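Local coordinates for protein Glp_546_48378_50642 (Giardia intestinalis, PDB 2QVW) that cleaves double-stranded RNA into the short interfering RNAs of 21 to 23 base pairs that direct RNA interference, at residues L284-G296 with E409-G421. Sequence-based numbering, arbitrary orientation.
Sequences LDKSFPDCGRIGG and EEIVGSIFTGPNG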
loop_
_atom_site.group_PDB
_atom_site.type_symbol
_atom_site.label_atom_id
_atom_site.label_comp_id
_atom_site.label_asym_id
_atom_site.label_seq_id
_atom_site.Cartn_x
_atom_site.Cartn_y
_atom_site.Cartn_z
ATOM N N LEU A 284 -7.439 13.825 -1.192
ATOM C CA LEU A 284 -6.136 13.622 -1.801
ATOM C C LEU A 284 -6.166 12.430 -2.744
ATOM O O LEU A 284 -5.154 12.095 -3.361
ATOM C CB LEU A 284 -5.082 13.406 -0.702
ATOM C CG LEU A 284 -4.790 14.557 0.282
ATOM C CD1 LEU A 284 -4.039 14.049 1.508
ATOM C CD2 LEU A 284 -3.983 15.628 -0.437
ATOM N N ASP A 285 -7.329 11.800 -2.872
ATOM C CA ASP A 285 -7.451 10.633 -3.739
ATOM C C ASP A 285 -7.095 10.892 -5.202
ATOM O O ASP A 285 -6.411 10.092 -5.832
ATOM C CB ASP A 285 -8.860 10.070 -3.687
ATOM C CG ASP A 285 -8.933 8.679 -4.263
ATOM O OD1 ASP A 285 -10.052 8.211 -4.563
ATOM O OD2 ASP A 285 -7.865 8.046 -4.401
ATOM N N LYS A 286 -7.575 12.005 -5.740
ATOM C CA LYS A 286 -7.312 12.364 -7.127
ATOM C C LYS A 286 -6.066 13.230 -7.196
ATOM O O LYS A 286 -5.766 13.825 -8.224
ATOM C CB LYS A 286 -8.500 13.138 -7.719
ATOM C CG LYS A 286 -9.873 12.550 -7.399
ATOM C CD LYS A 286 -10.305 12.862 -5.955
ATOM C CE LYS A 286 -11.698 12.317 -5.634
ATOM N NZ LYS A 286 -12.161 12.699 -4.262
ATOM N N SER A 287 -5.349 13.307 -6.086
ATOM C CA SER A 287 -4.131 14.107 -6.027
ATOM C C SER A 287 -2.918 13.202 -5.857
ATOM O O SER A 287 -1.779 13.670 -5.851
ATOM C CB SER A 287 -4.196 15.101 -4.860
ATOM O OG SER A 287 -5.246 16.039 -5.040
ATOM N N PHE A 288 -3.162 11.903 -5.740
ATOM C CA PHE A 288 -2.078 10.953 -5.559
ATOM C C PHE A 288 -2.171 9.845 -6.596
ATOM O O PHE A 288 -3.258 9.351 -6.889
ATOM C CB PHE A 288 -2.167 10.356 -4.158
ATOM C CG PHE A 288 -0.992 9.516 -3.775
ATOM C CD1 PHE A 288 0.238 10.102 -3.527
ATOM C CD2 PHE A 288 -1.118 8.143 -3.641
ATOM C CE1 PHE A 288 1.327 9.334 -3.149
ATOM C CE2 PHE A 288 -0.038 7.371 -3.263
ATOM C CZ PHE A 288 1.189 7.965 -3.017
ATOM N N PRO A 289 -1.031 9.452 -7.183
ATOM C CA PRO A 289 -1.030 8.384 -8.186
ATOM C C PRO A 289 -1.943 7.239 -7.754
ATOM O O PRO A 289 -1.769 6.677 -6.665
ATOM C CB PRO A 289 0.433 7.971 -8.225
ATOM C CG PRO A 289 1.119 9.285 -8.050
ATOM C CD PRO A 289 0.332 9.956 -6.955
ATOM N N ASP A 290 -2.921 6.906 -8.596
ATOM C CA ASP A 290 -3.855 5.835 -8.274
ATOM C C ASP A 290 -3.139 4.487 -8.221
ATOM O O ASP A 290 -2.391 4.138 -9.129
ATOM C CB ASP A 290 -4.985 5.787 -9.300
ATOM C CG ASP A 290 -6.136 4.895 -8.858
ATOM O OD1 ASP A 290 -6.991 4.571 -9.710
ATOM O OD2 ASP A 290 -6.195 4.517 -7.661
ATOM N N CYS A 291 -3.390 3.736 -7.149
ATOM C CA CYS A 291 -2.771 2.432 -6.926
ATOM C C CYS A 291 -3.731 1.277 -7.178
ATOM O O CYS A 291 -3.309 0.141 -7.420
ATOM C CB CYS A 291 -2.275 2.335 -5.487
ATOM S SG CYS A 291 -3.601 2.483 -4.280
ATOM N N GLY A 292 -5.022 1.573 -7.103
ATOM C CA GLY A 292 -6.027 0.552 -7.318
ATOM C C GLY A 292 -6.791 0.281 -6.044
ATOM O O GLY A 292 -7.957 -0.125 -6.069
ATOM N N ARG A 293 -6.119 0.511 -4.921
ATOM C CA ARG A 293 -6.711 0.295 -3.603
ATOM C C ARG A 293 -7.857 1.279 -3.360
ATOM O O ARG A 293 -8.002 2.279 -4.069
ATOM C CB ARG A 293 -5.653 0.484 -2.514
ATOM C CG ARG A 293 -4.391 -0.337 -2.706
ATOM C CD ARG A 293 -3.441 -0.119 -1.543
ATOM N NE ARG A 293 -2.294 -1.008 -1.608
ATOM C CZ ARG A 293 -1.297 -0.874 -2.468
ATOM N NH1 ARG A 293 -1.300 0.121 -3.335
ATOM N NH2 ARG A 293 -0.303 -1.747 -2.474
ATOM N N ILE A 294 -8.681 0.978 -2.364
ATOM C CA ILE A 294 -9.790 1.849 -2.022
ATOM C C ILE A 294 -10.111 1.724 -0.545
ATOM O O ILE A 294 -9.659 0.795 0.129
ATOM C CB ILE A 294 -11.054 1.510 -2.823
ATOM C CG1 ILE A 294 -11.383 0.020 -2.678
ATOM C CG2 ILE A 294 -10.868 1.893 -4.281
ATOM C CD1 ILE A 294 -12.035 -0.357 -1.360
ATOM N N GLY A 295 -10.883 2.677 -0.043
ATOM C CA GLY A 295 -11.255 2.648 1.354
ATOM C C GLY A 295 -10.076 2.753 2.297
ATOM O O GLY A 295 -9.231 3.631 2.146
ATOM N N GLY A 296 -10.022 1.843 3.267
ATOM C CA GLY A 296 -8.957 1.851 4.253
ATOM C C GLY A 296 -7.549 1.640 3.734
ATOM O O GLY A 296 -6.614 2.270 4.221
ATOM N N GLU A 409 9.826 6.268 -6.688
ATOM C CA GLU A 409 10.057 4.833 -6.580
ATOM C C GLU A 409 9.072 4.190 -5.609
ATOM O O GLU A 409 8.670 3.040 -5.783
ATOM C CB GLU A 409 11.487 4.582 -6.105
ATOM C CG GLU A 409 12.547 5.297 -6.923
ATOM C CD GLU A 409 13.917 5.266 -6.264
ATOM O OE1 GLU A 409 14.020 5.643 -5.076
ATOM O OE2 GLU A 409 14.895 4.874 -6.935
ATOM N N GLU A 410 8.698 4.932 -4.575
ATOM C CA GLU A 410 7.750 4.447 -3.586
ATOM C C GLU A 410 6.406 4.223 -4.284
ATOM O O GLU A 410 5.819 3.153 -4.175
ATOM C CB GLU A 410 7.619 5.482 -2.475
ATOM C CG GLU A 410 6.975 4.996 -1.181
ATOM C CD GLU A 410 5.468 4.866 -1.262
ATOM O OE1 GLU A 410 4.840 5.516 -2.125
ATOM O OE2 GLU A 410 4.901 4.122 -0.442
ATOM N N ILE A 411 5.926 5.236 -5.006
ATOM C CA ILE A 411 4.662 5.131 -5.733
ATOM C C ILE A 411 4.704 3.916 -6.647
ATOM O O ILE A 411 3.752 3.140 -6.707
ATOM C CB ILE A 411 4.389 6.385 -6.612
ATOM C CG1 ILE A 411 3.730 7.485 -5.783
ATOM C CG2 ILE A 411 3.471 6.021 -7.781
ATOM C CD1 ILE A 411 4.556 7.959 -4.635
ATOM N N VAL A 412 5.813 3.775 -7.369
ATOM C CA VAL A 412 6.011 2.661 -8.281
ATOM C C VAL A 412 5.908 1.368 -7.492
ATOM O O VAL A 412 5.218 0.446 -7.903
ATOM C CB VAL A 412 7.396 2.749 -8.972
ATOM C CG1 VAL A 412 7.605 1.567 -9.891
ATOM C CG2 VAL A 412 7.495 4.031 -9.767
ATOM N N GLY A 413 6.580 1.314 -6.351
ATOM C CA GLY A 413 6.534 0.122 -5.528
ATOM C C GLY A 413 5.145 -0.137 -4.989
ATOM O O GLY A 413 4.780 -1.281 -4.725
ATOM N N SER A 414 4.369 0.935 -4.846
ATOM C CA SER A 414 3.002 0.843 -4.324
ATOM C C SER A 414 1.969 0.431 -5.382
ATOM O O SER A 414 1.009 -0.274 -5.070
ATOM C CB SER A 414 2.573 2.175 -3.683
ATOM O OG SER A 414 1.362 2.031 -2.939
ATOM N N ILE A 415 2.156 0.890 -6.616
ATOM C CA ILE A 415 1.255 0.546 -7.706
ATOM C C ILE A 415 1.343 -0.963 -7.906
ATOM O O ILE A 415 0.334 -1.658 -8.040
ATOM C CB ILE A 415 1.698 1.197 -9.039
ATOM C CG1 ILE A 415 1.794 2.725 -8.895
ATOM C CG2 ILE A 415 0.746 0.783 -10.157
ATOM C CD1 ILE A 415 0.469 3.452 -8.848
ATOM N N PHE A 416 2.581 -1.443 -7.926
ATOM C CA PHE A 416 2.904 -2.845 -8.132
ATOM C C PHE A 416 2.219 -3.770 -7.131
ATOM O O PHE A 416 1.670 -4.804 -7.511
ATOM C CB PHE A 416 4.413 -3.024 -8.042
ATOM C CG PHE A 416 4.902 -4.327 -8.587
ATOM C CD1 PHE A 416 4.915 -4.565 -9.957
ATOM C CD2 PHE A 416 5.373 -5.318 -7.732
ATOM C CE1 PHE A 416 5.391 -5.773 -10.456
ATOM C CE2 PHE A 416 5.846 -6.522 -8.227
ATOM C CZ PHE A 416 5.859 -6.749 -9.586
ATOM N N THR A 417 2.264 -3.404 -5.853
ATOM C CA THR A 417 1.644 -4.215 -4.813
ATOM C C THR A 417 0.146 -3.968 -4.704
ATOM O O THR A 417 -0.540 -4.620 -3.926
ATOM C CB THR A 417 2.277 -3.954 -3.447
ATOM O OG1 THR A 417 2.352 -2.545 -3.217
ATOM C CG2 THR A 417 3.671 -4.550 -3.383
ATOM N N GLY A 418 -0.362 -3.013 -5.471
ATOM C CA GLY A 418 -1.784 -2.738 -5.445
ATOM C C GLY A 418 -2.445 -3.679 -6.434
ATOM O O GLY A 418 -1.750 -4.458 -7.089
ATOM N N PRO A 419 -3.777 -3.641 -6.580
ATOM C CA PRO A 419 -4.449 -4.536 -7.521
ATOM C C PRO A 419 -4.176 -4.254 -8.996
ATOM O O PRO A 419 -4.546 -5.048 -9.854
ATOM C CB PRO A 419 -5.919 -4.370 -7.150
ATOM C CG PRO A 419 -5.996 -2.966 -6.701
ATOM C CD PRO A 419 -4.761 -2.828 -5.841
ATOM N N ASN A 420 -3.532 -3.129 -9.290
ATOM C CA ASN A 420 -3.222 -2.772 -10.676
ATOM C C ASN A 420 -1.894 -3.363 -11.137
ATOM O O ASN A 420 -1.669 -3.544 -12.333
ATOM C CB ASN A 420 -3.181 -1.252 -10.844
ATOM C CG ASN A 420 -4.519 -0.609 -10.590
ATOM O OD1 ASN A 420 -5.566 -1.170 -10.935
ATOM N ND2 ASN A 420 -4.501 0.580 -9.995
ATOM N N GLY A 421 -1.018 -3.634 -10.170
ATOM C CA GLY A 421 0.278 -4.229 -10.443
ATOM C C GLY A 421 1.146 -3.621 -11.523
ATOM O O GLY A 421 1.047 -2.429 -11.821
#
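Ile411 is where the loop 288-293 first meets helix 404-417, and two side chains of the loop share it. Its CD1 and CG1 reach the far end of the Phe288 ring, where Ile411 CD1 lies 3.7 Å from Phe288 CZ, meeting the ring obliquely. The other branch turns to the proline ring, and Ile411 CG2 lies 3.6 Å from Pro289 CB. Phe288 has its CG anti to the backbone N (chi1 -171°), which swings the ring back to the helix although its CB starts off to one side. Phe428 of helix 421-433 touches both Pro289 and Ile411, and Ile302 of helix 295-306 packs on Phe288, making a small core shared by three helices. One turn further along, Ile415 sends CD1 against the loop backbone near Cys291 CA.

Beyond this the contact turns polar. The extended Arg293 chain passes Pro419, with Arg293 CG 4.0 Å from Pro419 CD, and carries its guanidinium to the last turn of the helix. There Arg293 NH1 and NH2 both donate to Ser414 O: NH1 at 2.9 Å, from above the carbonyl plane, and NH2 at a longer 3.3 Å, in that plane on a lone pair. NH2 also gives a more bent bond to Thr417 OG1 (131°), while Arg293 NH1 donates to Cys291 SG at 3.4 Å. All these partners lie near the guanidinium plane, which fixes its rotation, and Gly418 CA lies over one face, toward the rim of the group.

Further back on this RNase III helix, Glu409 probably binds manganese. With a carbonyl of the C-terminal turn as its main acceptor, the positive group of Arg293 sits where the helix dipole should favour it, and its in-plane hydrogen bonds tie the loop entering helix 295-306 to the helix end.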